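Local coordinates for protein Alpha/beta fold hydrolase (Pseudomonas aeruginosa, PDB 6I8W) that degrades membrane phospholipids as a membrane-bound phospholipase A and bacterial virulence factor, and probably also has monoacylglycerol lipase activity, at residues Tyr54-Ser59 / His90-Asp95; Ser171-Asp176 / Asp258-Val263; Leu184-Pro189 / Glu216-Ala221; Ala248-Leu253 / Pro271-Pro276. All blocks are in the same frame, centred on the assembly; numbering follows the deposited sequence.

In the fold
Interactions 1 and 4 both belong to the central mixed sheet and are largely buried. Interaction 1 pairs antiparallel strands near one end with a regular set of backbone bonds and a single histidine-carboxylate bond, whereas interaction 4 is the short start of a parallel pairing at the other end, finished by leucine packing and a proline set on an arginine's guanidinium face. Interaction 2 joins the loop after strand 250-255 to a short helix beyond the sheet; interaction 3 lies wholly in the helical region there, and Leu-184 packs on Leu-173 and Val-260. Interaction 2, partly buried, relies on a salt bridge and a serine bond beside the likely triad aspartate; interaction 3, at the surface, on valine packing and one water.

Interaction 1 of 4, residues Tyr54-Ser59 / His90-Asp95; sequences YLEGGS and HVVALD
Glu-56 holds CG anti to its own backbone N (chi1 -177°) and runs extended from there, while His-90 also turns CG away from its N (chi1 174°); these two rotations bring carboxylate and imidazole together on one face of the sheet. His-90 NE2 donates to Glu-56 OE2 at 2.5 Å, nearly straight but suspiciously short, perhaps partly a modelling effect, with the oxygen at the ring edge and the carboxylate turned 57° from the ring plane. Thr-64 takes up ND1 of the same ring, so both imidazole nitrogens are engaged and the ring's rotation is fixed. A neighbouring carboxylate would probably favour a positively charged imidazole. Beneath this pair the strands run antiparallel, at the place in the alpha/beta-hydrolase sheet where strand 50-57 meets strand 90-94. Leu-55 N donates to Ala-93 O at 2.8 Å and Ala-93 N returns a bond to Leu-55 O at 3.0 Å; Gly-57 and Val-91 exchange a second such pair, more bent. On the face that carries Glu-56, Val-92 sends CG1 obliquely to Tyr-54 CD2, 4.0 Å away, and CB of Tyr-54 meets CB of Leu-94. Farther out, the Tyr-54 ring stands edge-to-face with Phe-122. The other face carries Leu-55, Val-91 and Ala-93; Leu-55 and Val-91 pack there against helix 79-82. Beyond the strand end, Ser-59 O lies 3.3 Å from His-90 CB.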
loop_
_atom_site.group_PDB
_atom_site.type_symbol
_atom_site.label_atom_id
_atom_site.label_comp_id
_atom_site.label_asym_id
_atom_site.label_seq_id
_atom_site.Cartn_x
_atom_site.Cartn_y
_atom_site.Cartn_z
ATOM N N TYR A 54 1.825 -11.851 4.213
ATOM C CA TYR A 54 0.513 -11.227 4.184
ATOM C C TYR A 54 -0.156 -11.261 5.533
ATOM O O TYR A 54 0.212 -12.037 6.407
ATOM C CB TYR A 54 -0.392 -11.888 3.125
ATOM C CG TYR A 54 -0.771 -13.350 3.343
ATOM C CD1 TYR A 54 0.095 -14.378 2.980
ATOM C CD2 TYR A 54 -2.016 -13.700 3.881
ATOM C CE1 TYR A 54 -0.246 -15.727 3.164
ATOM C CE2 TYR A 54 -2.375 -15.054 4.058
ATOM C CZ TYR A 54 -1.487 -16.050 3.698
ATOM O OH TYR A 54 -1.833 -17.373 3.869
ATOM N N LEU A 55 -1.121 -10.369 5.697
ATOM C CA LEU A 55 -1.984 -10.372 6.869
ATOM C C LEU A 55 -3.325 -10.945 6.481
ATOM O O LEU A 55 -3.780 -10.765 5.335
ATOM C CB LEU A 55 -2.167 -8.963 7.422
ATOM C CG LEU A 55 -0.890 -8.276 7.903
ATOM C CD1 LEU A 55 -1.190 -6.846 8.315
ATOM C CD2 LEU A 55 -0.250 -9.053 9.057
ATOM N N GLU A 56 -3.966 -11.618 7.428
ATOM C CA GLU A 56 -5.288 -12.186 7.191
ATOM C C GLU A 56 -6.173 -12.082 8.439
ATOM O O GLU A 56 -5.685 -12.215 9.566
ATOM C CB GLU A 56 -5.154 -13.643 6.752
ATOM C CG GLU A 56 -6.469 -14.312 6.403
ATOM C CD GLU A 56 -6.296 -15.784 6.073
ATOM O OE1 GLU A 56 -5.257 -16.358 6.456
ATOM O OE2 GLU A 56 -7.196 -16.364 5.439
ATOM N N GLY A 57 -7.471 -11.841 8.242
ATOM C CA GLY A 57 -8.401 -11.755 9.363
ATOM C C GLY A 57 -9.828 -11.962 8.900
ATOM O O GLY A 57 -10.091 -12.014 7.699
ATOM N N GLY A 58 -10.748 -12.097 9.847
ATOM C CA GLY A 58 -12.142 -12.311 9.510
ATOM C C GLY A 58 -12.410 -13.767 9.186
ATOM O O GLY A 58 -11.500 -14.586 9.173
ATOM N N SER A 59 -13.668 -14.098 8.928
ATOM C CA SER A 59 -14.038 -15.476 8.628
ATOM C C SER A 59 -13.909 -15.804 7.156
ATOM O O SER A 59 -14.372 -15.042 6.313
ATOM C CB SER A 59 -15.479 -15.749 9.072
ATOM O OG SER A 59 -15.962 -16.919 8.442
ATOM N N HIS A 90 -13.571 -11.350 4.992
ATOM C CA HIS A 90 -12.302 -12.032 5.068
ATOM C C HIS A 90 -11.273 -11.096 4.464
ATOM O O HIS A 90 -11.218 -10.935 3.250
ATOM C CB HIS A 90 -12.372 -13.366 4.322
ATOM C CG HIS A 90 -11.063 -14.084 4.220
ATOM N ND1 HIS A 90 -10.562 -14.545 3.020
ATOM C CD2 HIS A 90 -10.162 -14.444 5.168
ATOM C CE1 HIS A 90 -9.410 -15.160 3.231
ATOM N NE2 HIS A 90 -9.144 -15.110 4.526
ATOM N N VAL A 91 -10.478 -10.452 5.307
ATOM C CA VAL A 91 -9.585 -9.408 4.827
ATOM C C VAL A 91 -8.172 -9.953 4.646
ATOM O O VAL A 91 -7.638 -10.638 5.529
ATOM C CB VAL A 91 -9.561 -8.206 5.778
ATOM C CG1 VAL A 91 -8.562 -7.148 5.280
ATOM C CG2 VAL A 91 -11.001 -7.619 5.953
ATOM N N VAL A 92 -7.591 -9.680 3.478
ATOM C CA VAL A 92 -6.213 -10.090 3.189
ATOM C C VAL A 92 -5.422 -8.875 2.695
ATOM O O VAL A 92 -5.869 -8.142 1.801
ATOM C CB VAL A 92 -6.166 -11.225 2.149
ATOM C CG1 VAL A 92 -4.696 -11.622 1.803
ATOM C CG2 VAL A 92 -6.954 -12.433 2.634
ATOM N N ALA A 93 -4.260 -8.639 3.295
ATOM C CA ALA A 93 -3.378 -7.573 2.831
ATOM C C ALA A 93 -1.970 -8.144 2.632
ATOM O O ALA A 93 -1.350 -8.591 3.597
ATOM C CB ALA A 93 -3.365 -6.414 3.834
ATOM N N LEU A 94 -1.474 -8.167 1.392
ATOM C CA LEU A 94 -0.140 -8.731 1.131
ATOM C C LEU A 94 0.950 -7.658 1.038
ATOM O O LEU A 94 0.670 -6.481 0.759
ATOM C CB LEU A 94 -0.122 -9.574 -0.171
ATOM C CG LEU A 94 0.044 -8.839 -1.513
ATOM C CD1 LEU A 94 0.258 -9.835 -2.673
ATOM C CD2 LEU A 94 -1.154 -7.925 -1.805
ATOM N N ASP A 95 2.191 -8.083 1.286
ATOM C CA ASP A 95 3.361 -7.328 0.882
ATOM C C ASP A 95 3.682 -7.716 -0.549
ATOM O O ASP A 95 4.000 -8.880 -0.820
ATOM C CB ASP A 95 4.582 -7.623 1.770
ATOM C CG ASP A 95 4.456 -7.029 3.162
ATOM O OD1 ASP A 95 3.716 -6.038 3.315
ATOM O OD2 ASP A 95 5.128 -7.543 4.082
#

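Interaction 2 of 4, residues Ser171-Asp176 / Asp258-Val263; sequences SELFED and DRVLDV
The first turn of helix 172-177 sets its N-terminal end against the loop 258-263, and Leu-173 N donates to Arg-259 O at 3.2 Å. Ser-171, the N-cap residue, does two jobs with one hydroxyl: OG donates to Val-260 O at 2.7 Å, coming from well above the carbonyl plane, and accepts from Phe-174 N at 3.3 Å. Its chi1 of 72° tucks OG between backbone N and carbonyl carbon, where both partners can be met. On the outer side, Glu-172 and Arg-259 lie side by side and point the same way. In one of its two conformers Arg-259 grips the carboxylate side-on, so the salt bridge may not be permanent: NE makes a bent bond to Glu-172 OE1 at 2.8 Å from above the carboxylate plane, and NH2 reaches Glu-172 OE2 at 2.9 Å, on the syn side but tilted out of that plane. The two planes are 21° apart, and the bend at Arg-259 chi3 (64°) carries its guanidinium round to the carboxylate. Phe-198 of helix 191-199 packs against both side chains. Apolar contacts continue the seam: the Leu-173 and Val-260 side chains cross, with Leu-173 CD2 3.9 Å from Val-260 CG1, and Phe-174 CE2 meets Leu-261 CD2. The loop itself is shaped by Asp-258, whose OD1 accepts from Val-260 N, an Asx turn, and from Leu-261 N, completing an Asx motif. Its OD2 accepts from His-286 ND1, so the contact packs beside what is probably the acid of a Ser-His-Asp catalytic triad, on the loop after strand 250-255, as in other alpha/beta hydrolases.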
loop_
_atom_site.group_PDB
_atom_site.type_symbol
_atom_site.label_atom_id
_atom_site.label_comp_id
_atom_site.label_asym_id
_atom_site.label_seq_id
_atom_site.Cartn_x
_atom_site.Cartn_y
_atom_site.Cartn_z
ATOM N N SER A 171 0.813 16.762 -10.799
ATOM C CA SER A 171 0.960 16.694 -9.349
ATOM C C SER A 171 2.320 17.226 -8.905
ATOM O O SER A 171 3.235 17.355 -9.704
ATOM C CB SER A 171 0.774 15.259 -8.856
ATOM O OG SER A 171 1.885 14.462 -9.229
ATOM N N GLU A 172 2.433 17.516 -7.615
ATOM C CA GLU A 172 3.663 18.024 -7.035
ATOM C C GLU A 172 4.776 16.974 -7.178
ATOM O O GLU A 172 5.947 17.329 -7.324
ATOM C CB GLU A 172 3.435 18.413 -5.575
ATOM C CG GLU A 172 4.577 19.156 -4.916
ATOM C CD GLU A 172 4.208 19.652 -3.526
ATOM O OE1 GLU A 172 3.000 19.870 -3.270
ATOM O OE2 GLU A 172 5.121 19.803 -2.685
ATOM N N LEU A 173 4.415 15.691 -7.128
ATOM C CA LEU A 173 5.391 14.624 -7.388
ATOM C C LEU A 173 5.952 14.736 -8.786
ATOM O O LEU A 173 7.166 14.701 -8.973
ATOM C CB LEU A 173 4.789 13.224 -7.221
ATOM C CG LEU A 173 5.752 12.129 -7.729
ATOM C CD1 LEU A 173 7.019 12.056 -6.871
ATOM C CD2 LEU A 173 5.083 10.749 -7.802
ATOM N N PHE A 174 5.071 14.852 -9.773
ATOM C CA PHE A 174 5.536 14.893 -11.146
ATOM C C PHE A 174 6.325 16.174 -11.400
ATOM O O PHE A 174 7.267 16.161 -12.174
ATOM C CB PHE A 174 4.374 14.729 -12.126
ATOM C CG PHE A 174 3.834 13.322 -12.184
ATOM C CD1 PHE A 174 4.598 12.303 -12.727
ATOM C CD2 PHE A 174 2.571 13.017 -11.707
ATOM C CE1 PHE A 174 4.113 11.001 -12.781
ATOM C CE2 PHE A 174 2.078 11.721 -11.764
ATOM C CZ PHE A 174 2.851 10.711 -12.294
ATOM N N GLU A 175 5.993 17.266 -10.716
ATOM C CA GLU A 175 6.783 18.502 -10.787
ATOM C C GLU A 175 8.181 18.279 -10.235
ATOM O O GLU A 175 9.186 18.719 -10.808
ATOM C CB GLU A 175 6.112 19.629 -9.997
ATOM C CG GLU A 175 4.817 20.148 -10.584
ATOM C CD GLU A 175 5.059 21.123 -11.717
ATOM O OE1 GLU A 175 6.242 21.334 -12.085
ATOM O OE2 GLU A 175 4.069 21.687 -12.229
ATOM N N ASP A 176 8.227 17.610 -9.083
ATOM C CA ASP A 176 9.482 17.314 -8.406
ATOM C C ASP A 176 10.379 16.468 -9.306
ATOM O O ASP A 176 11.590 16.698 -9.375
ATOM C CB ASP A 176 9.241 16.570 -7.096
ATOM C CG ASP A 176 8.687 17.467 -5.996
ATOM O OD1 ASP A 176 8.690 18.711 -6.155
ATOM O OD2 ASP A 176 8.260 16.913 -4.965
ATOM N N ASP A 258 -4.323 15.481 -2.357
ATOM C CA ASP A 258 -3.277 14.532 -2.756
ATOM C C ASP A 258 -2.220 15.267 -3.582
ATOM O O ASP A 258 -2.526 15.817 -4.634
ATOM C CB ASP A 258 -3.896 13.378 -3.559
ATOM C CG ASP A 258 -2.914 12.245 -3.846
ATOM O OD1 ASP A 258 -1.680 12.468 -3.846
ATOM O OD2 ASP A 258 -3.390 11.113 -4.091
ATOM N N ARG A 259 -0.985 15.292 -3.090
ATOM C CA ARG A 259 0.096 15.985 -3.793
ATOM C C ARG A 259 0.884 15.024 -4.677
ATOM O O ARG A 259 1.649 15.451 -5.560
ATOM C CB ARG A 259 1.028 16.672 -2.793
ATOM C CG ARG A 259 0.424 17.901 -2.128
ATOM C CD ARG A 259 1.057 18.184 -0.769
ATOM N NE ARG A 259 2.479 18.517 -0.832
ATOM C CZ ARG A 259 3.198 18.867 0.230
ATOM N NH1 ARG A 259 2.612 18.926 1.418
ATOM N NH2 ARG A 259 4.493 19.160 0.114
ATOM N N VAL A 260 0.693 13.728 -4.446
ATOM C CA VAL A 260 1.435 12.699 -5.170
ATOM C C VAL A 260 0.796 12.390 -6.525
ATOM O O VAL A 260 1.467 12.340 -7.546
ATOM C CB VAL A 260 1.509 11.403 -4.332
ATOM C CG1 VAL A 260 2.447 10.389 -4.987
ATOM C CG2 VAL A 260 1.956 11.720 -2.920
ATOM N N LEU A 261 -0.512 12.162 -6.515
ATOM C CA LEU A 261 -1.281 11.883 -7.726
ATOM C C LEU A 261 -2.535 12.753 -7.689
ATOM O O LEU A 261 -3.243 12.791 -6.675
ATOM C CB LEU A 261 -1.651 10.405 -7.815
ATOM C CG LEU A 261 -0.476 9.421 -7.819
ATOM C CD1 LEU A 261 -1.009 8.001 -7.747
ATOM C CD2 LEU A 261 0.378 9.618 -9.045
ATOM N N ASP A 262 -2.810 13.457 -8.777
ATOM C CA ASP A 262 -3.774 14.543 -8.698
ATOM C C ASP A 262 -5.222 14.076 -8.758
ATOM O O ASP A 262 -5.551 13.144 -9.495
ATOM C CB ASP A 262 -3.522 15.561 -9.800
ATOM C CG ASP A 262 -4.151 16.886 -9.480
ATOM O OD1 ASP A 262 -3.554 17.613 -8.659
ATOM O OD2 ASP A 262 -5.261 17.167 -9.990
ATOM N N VAL A 263 -6.082 14.738 -7.981
ATOM C CA VAL A 263 -7.506 14.399 -7.932
ATOM C C VAL A 263 -8.185 14.492 -9.304
ATOM O O VAL A 263 -9.194 13.833 -9.540
ATOM C CB VAL A 263 -8.274 15.304 -6.915
ATOM C CG1 VAL A 263 -8.316 16.758 -7.392
ATOM C CG2 VAL A 263 -9.679 14.753 -6.638
#

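Interaction 3 of 4, residues Leu184-Pro189 / Glu216-Ala221; sequences LVVRQP and ERAVAA
Val-219 projects from helix 208-234 against the chain at 186-189 and divides its two methyls between neighbours: CG1 lies 3.5 Å from Arg-187 O, while CG2 sits against the Gln-188 to Pro-189 peptide, 3.7 Å from Pro-189 N. With CG1 anti to the backbone N (chi1 171°), one branch is directed at the carbonyl and the other at the peptide. At the preceding helix residue, Val-186 brings CB to within 4.0 Å of Ala-218 CB, its CG2 branch grazing the same methyl. Here the loop comes close to the helix backbone: Val-219 CA directs its hydrogen at Val-186 O, 3.3 Å away and almost straight. Where the two backbones do not bond directly, a water spans them, accepting from Val-186 N at 3.1 Å and donating to Ala-218 O at 2.9 Å. On the loop's outer side the Arg-187 guanidinium has Val-185 CG1 over one face, offset toward its rim, and the Arg-187 side chain also touches Ala-226 farther along the helix. Val-186 packs in turn on Asp-191, Phe-192 and Leu-195, which wedges it between helix 191-199 and the long helix 208-234, in the helical region that lies beyond the sheet strands.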
loop_
_atom_site.group_PDB
_atom_site.type_symbol
_atom_site.label_atom_id
_atom_site.label_comp_id
_atom_site.label_asym_id
_atom_site.label_seq_id
_atom_site.Cartn_x
_atom_site.Cartn_y
_atom_site.Cartn_z
ATOM N N LEU A 184 9.402 10.207 -2.458
ATOM C CA LEU A 184 9.001 8.838 -2.120
ATOM C C LEU A 184 10.205 7.936 -1.878
ATOM O O LEU A 184 10.063 6.836 -1.354
ATOM C CB LEU A 184 8.113 8.239 -3.215
ATOM C CG LEU A 184 6.827 9.005 -3.571
ATOM C CD1 LEU A 184 5.991 8.224 -4.583
ATOM C CD2 LEU A 184 6.001 9.334 -2.341
ATOM N N VAL A 185 11.389 8.403 -2.265
ATOM C CA VAL A 185 12.618 7.668 -2.017
ATOM C C VAL A 185 13.419 8.421 -0.958
ATOM O O VAL A 185 13.912 9.516 -1.202
ATOM C CB VAL A 185 13.468 7.496 -3.298
ATOM C CG1 VAL A 185 14.770 6.808 -2.960
ATOM C CG2 VAL A 185 12.706 6.683 -4.341
ATOM N N VAL A 186 13.530 7.826 0.221
ATOM C CA VAL A 186 14.103 8.489 1.386
ATOM C C VAL A 186 15.598 8.178 1.501
ATOM O O VAL A 186 15.976 7.100 1.964
ATOM C CB VAL A 186 13.362 8.055 2.669
ATOM C CG1 VAL A 186 13.893 8.791 3.874
ATOM C CG2 VAL A 186 11.863 8.301 2.513
ATOM N N ARG A 187 16.438 9.123 1.075
ATOM C CA ARG A 187 17.893 8.921 1.027
ATOM C C ARG A 187 18.582 9.180 2.367
ATOM O O ARG A 187 19.569 8.522 2.715
ATOM C CB ARG A 187 18.523 9.834 -0.030
ATOM C CG ARG A 187 17.899 9.728 -1.406
ATOM C CD ARG A 187 18.299 8.449 -2.092
ATOM N NE ARG A 187 17.945 8.459 -3.508
ATOM C CZ ARG A 187 18.356 7.542 -4.380
ATOM N NH1 ARG A 187 19.140 6.547 -3.977
ATOM N NH2 ARG A 187 17.988 7.622 -5.653
ATOM N N GLN A 188 18.070 10.169 3.092
ATOM C CA GLN A 188 18.622 10.592 4.374
ATOM C C GLN A 188 17.543 10.561 5.443
ATOM O O GLN A 188 16.371 10.743 5.131
ATOM C CB GLN A 188 19.223 11.997 4.266
ATOM C CG GLN A 188 20.297 12.160 3.218
ATOM C CD GLN A 188 21.653 11.736 3.742
ATOM O OE1 GLN A 188 21.968 10.546 3.801
ATOM N NE2 GLN A 188 22.455 12.713 4.150
ATOM N N PRO A 189 17.944 10.350 6.708
ATOM C CA PRO A 189 16.982 10.175 7.796
ATOM C C PRO A 189 16.023 11.365 7.929
ATOM O O PRO A 189 14.861 11.145 8.289
ATOM C CB PRO A 189 17.878 10.052 9.038
ATOM C CG PRO A 189 19.204 9.573 8.504
ATOM C CD PRO A 189 19.343 10.256 7.182
ATOM N N GLU A 216 14.945 5.058 9.510
ATOM C CA GLU A 216 16.146 4.260 9.280
ATOM C C GLU A 216 15.847 3.134 8.294
ATOM O O GLU A 216 16.604 2.902 7.353
ATOM C CB GLU A 216 16.682 3.683 10.590
ATOM C CG GLU A 216 17.306 4.711 11.521
ATOM C CD GLU A 216 17.770 4.108 12.835
ATOM O OE1 GLU A 216 17.854 2.863 12.931
ATOM O OE2 GLU A 216 18.051 4.883 13.772
ATOM N N ARG A 217 14.723 2.453 8.494
ATOM C CA ARG A 217 14.323 1.378 7.592
ATOM C C ARG A 217 14.104 1.886 6.165
ATOM O O ARG A 217 14.445 1.202 5.201
ATOM C CB ARG A 217 13.052 0.694 8.113
ATOM C CG ARG A 217 13.269 -0.064 9.418
ATOM C CD ARG A 217 11.949 -0.468 10.049
ATOM N NE ARG A 217 11.122 -1.251 9.136
ATOM C CZ ARG A 217 11.220 -2.568 8.978
ATOM N NH1 ARG A 217 12.113 -3.260 9.675
ATOM N NH2 ARG A 217 10.421 -3.191 8.124
ATOM N N ALA A 218 13.520 3.076 6.034
ATOM C CA ALA A 218 13.271 3.666 4.719
ATOM C C ALA A 218 14.578 4.007 4.000
ATOM O O ALA A 218 14.707 3.794 2.793
ATOM C CB ALA A 218 12.389 4.907 4.853
ATOM N N VAL A 219 15.551 4.533 4.740
ATOM C CA VAL A 219 16.861 4.811 4.167
ATOM C C VAL A 219 17.513 3.517 3.676
ATOM O O VAL A 219 18.038 3.458 2.568
ATOM C CB VAL A 219 17.803 5.513 5.185
ATOM C CG1 VAL A 219 19.237 5.590 4.641
ATOM C CG2 VAL A 219 17.286 6.901 5.545
ATOM N N ALA A 220 17.452 2.469 4.489
ATOM C CA ALA A 220 18.067 1.197 4.118
ATOM C C ALA A 220 17.424 0.616 2.853
ATOM O O ALA A 220 18.082 -0.058 2.075
ATOM C CB ALA A 220 17.976 0.207 5.268
ATOM N N ALA A 221 16.143 0.903 2.640
ATOM C CA ALA A 221 15.424 0.373 1.482
ATOM C C ALA A 221 15.544 1.267 0.242
ATOM O O ALA A 221 15.094 0.886 -0.837
ATOM C CB ALA A 221 13.947 0.177 1.830
HETATM O O HOH W 1 13.044 4.769 0.574
#

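Interaction 4 of 4, residues Ala248-Leu253 / Pro271-Pro276; sequences APTLLL and PLLKRP. With CO2 (carbon dioxide), chain G.
Leu-273 pushes its CD1 methyl between Thr-250 and Leu-252 at the edge of the alpha/beta-hydrolase sheet, just where strand 250-255 and the last strand, 276-281, begin to run parallel. This is the tight side. Leu-273 CD1 meets Leu-252 CD2 tip to tip at 3.8 Å and is just as close to Thr-250 CG2, where the side chains cross nearly at right angles. Thr-250 and Leu-252 also touch Leu-159 on strand 154-160, which places the cluster against the sheet interior. Thr-250 N donates an almost straight bond to Arg-275 O at 2.9 Å, and Pro-276 CA approaches Thr-250 O as the parallel pairing sets in. Beside this bonded start of the strands the contact is looser, mediated by water instead of direct: the water donates to Ala-248 O and accepts from Arg-275 N, and the same Ala-248 O takes a bond from Thr-250 OG1 at 3.1 Å. A carbon dioxide lies on the outside of the turn, its O2 3.4 Å from Leu-272 O. Arg-275, exposed, bends at chi3 (55°), runs beside Pro-249 and turns a face of its guanidinium to the ring, with Pro-249 CG over the centre of that face, 3.5 Å from Arg-275 CZ.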
loop_
_atom_site.group_PDB
_atom_site.type_symbol
_atom_site.label_atom_id
_atom_site.label_comp_id
_atom_site.label_asym_id
_atom_site.label_seq_id
_atom_site.Cartn_x
_atom_site.Cartn_y
_atom_site.Cartn_z
ATOM N N ALA A 248 -16.245 -5.005 -13.319
ATOM C CA ALA A 248 -16.618 -4.855 -11.919
ATOM C C ALA A 248 -17.046 -3.428 -11.587
ATOM O O ALA A 248 -16.552 -2.485 -12.194
ATOM C CB ALA A 248 -15.441 -5.283 -11.028
ATOM N N PRO A 249 -17.968 -3.268 -10.617
ATOM C CA PRO A 249 -18.203 -1.928 -10.067
ATOM C C PRO A 249 -16.889 -1.380 -9.523
ATOM O O PRO A 249 -16.166 -2.109 -8.836
ATOM C CB PRO A 249 -19.199 -2.157 -8.914
ATOM C CG PRO A 249 -19.695 -3.538 -9.075
ATOM C CD PRO A 249 -18.648 -4.312 -9.833
ATOM N N THR A 250 -16.596 -0.121 -9.806
ATOM C CA THR A 250 -15.301 0.445 -9.474
ATOM C C THR A 250 -15.469 1.732 -8.673
ATOM O O THR A 250 -16.090 2.692 -9.132
ATOM C CB THR A 250 -14.477 0.731 -10.753
ATOM O OG1 THR A 250 -14.255 -0.497 -11.454
ATOM C CG2 THR A 250 -13.130 1.359 -10.409
ATOM N N LEU A 251 -14.915 1.735 -7.468
ATOM C CA LEU A 251 -14.921 2.916 -6.628
ATOM C C LEU A 251 -13.664 3.731 -6.902
ATOM O O LEU A 251 -12.554 3.200 -6.847
ATOM C CB LEU A 251 -14.991 2.534 -5.149
ATOM C CG LEU A 251 -14.843 3.697 -4.156
ATOM C CD1 LEU A 251 -15.975 4.721 -4.329
ATOM C CD2 LEU A 251 -14.815 3.158 -2.697
ATOM N N LEU A 252 -13.852 5.009 -7.213
ATOM C CA LEU A 252 -12.752 5.963 -7.331
ATOM C C LEU A 252 -12.756 6.814 -6.076
ATOM O O LEU A 252 -13.685 7.596 -5.875
ATOM C CB LEU A 252 -12.916 6.849 -8.585
ATOM C CG LEU A 252 -13.149 6.081 -9.879
ATOM C CD1 LEU A 252 -13.341 7.024 -11.071
ATOM C CD2 LEU A 252 -11.975 5.107 -10.118
ATOM N N LEU A 253 -11.750 6.659 -5.219
ATOM C CA LEU A 253 -11.725 7.431 -3.973
ATOM C C LEU A 253 -10.425 8.222 -3.869
ATOM O O LEU A 253 -9.339 7.657 -4.050
ATOM C CB LEU A 253 -11.896 6.507 -2.753
ATOM C CG LEU A 253 -12.028 7.167 -1.369
ATOM C CD1 LEU A 253 -12.916 6.358 -0.409
ATOM C CD2 LEU A 253 -10.632 7.399 -0.736
ATOM N N PRO A 271 -15.359 8.619 -17.215
ATOM C CA PRO A 271 -15.971 8.292 -18.516
ATOM C C PRO A 271 -15.556 6.936 -19.084
ATOM O O PRO A 271 -16.222 6.418 -19.979
ATOM C CB PRO A 271 -15.453 9.396 -19.455
ATOM C CG PRO A 271 -14.947 10.463 -18.583
ATOM C CD PRO A 271 -14.471 9.790 -17.331
ATOM N N LEU A 272 -14.429 6.407 -18.617
ATOM C CA LEU A 272 -13.860 5.194 -19.199
ATOM C C LEU A 272 -14.335 3.929 -18.487
ATOM O O LEU A 272 -14.095 2.826 -18.971
ATOM C CB LEU A 272 -12.321 5.263 -19.181
ATOM C CG LEU A 272 -11.661 6.447 -19.899
ATOM C CD1 LEU A 272 -10.162 6.453 -19.653
ATOM C CD2 LEU A 272 -11.949 6.424 -21.402
ATOM N N LEU A 273 -15.019 4.093 -17.354
ATOM C CA LEU A 273 -15.476 2.951 -16.565
ATOM C C LEU A 273 -16.958 2.668 -16.770
ATOM O O LEU A 273 -17.771 3.591 -16.816
ATOM C CB LEU A 273 -15.204 3.191 -15.073
ATOM C CG LEU A 273 -13.732 3.141 -14.658
ATOM C CD1 LEU A 273 -13.554 3.807 -13.304
ATOM C CD2 LEU A 273 -13.247 1.699 -14.630
ATOM N N LYS A 274 -17.309 1.389 -16.867
ATOM C CA LYS A 274 -18.707 0.989 -17.037
ATOM C C LYS A 274 -19.535 1.329 -15.806
ATOM O O LYS A 274 -20.662 1.816 -15.916
ATOM C CB LYS A 274 -18.817 -0.514 -17.333
ATOM C CG LYS A 274 -18.149 -0.961 -18.634
ATOM C CD LYS A 274 -18.366 -2.451 -18.878
ATOM C CE LYS A 274 -17.540 -2.962 -20.053
ATOM N NZ LYS A 274 -17.761 -2.156 -21.289
ATOM N N ARG A 275 -18.974 1.070 -14.630
ATOM C CA ARG A 275 -19.711 1.234 -13.374
ATOM C C ARG A 275 -18.915 1.966 -12.299
ATOM O O ARG A 275 -18.534 1.367 -11.289
ATOM C CB ARG A 275 -20.149 -0.142 -12.850
ATOM C CG ARG A 275 -21.039 -0.936 -13.820
ATOM C CD ARG A 275 -21.452 -2.269 -13.204
ATOM N NE ARG A 275 -22.105 -2.099 -11.909
ATOM C CZ ARG A 275 -22.451 -3.106 -11.111
ATOM N NH1 ARG A 275 -22.208 -4.358 -11.479
ATOM N NH2 ARG A 275 -23.016 -2.861 -9.933
ATOM N N PRO A 276 -18.688 3.275 -12.497
ATOM C CA PRO A 276 -17.887 4.026 -11.529
ATOM C C PRO A 276 -18.715 4.575 -10.369
ATOM O O PRO A 276 -19.849 4.995 -10.570
ATOM C CB PRO A 276 -17.317 5.171 -12.376
ATOM C CG PRO A 276 -18.397 5.443 -13.394
ATOM C CD PRO A 276 -19.117 4.117 -13.633
HETATM C C CO2 G . -17.614 2.903 -20.860
HETATM O O1 CO2 G . -18.667 3.022 -20.462
HETATM O O2 CO2 G . -16.561 2.785 -21.261
HETATM O O HOH W 2 -16.510 -0.391 -14.213
#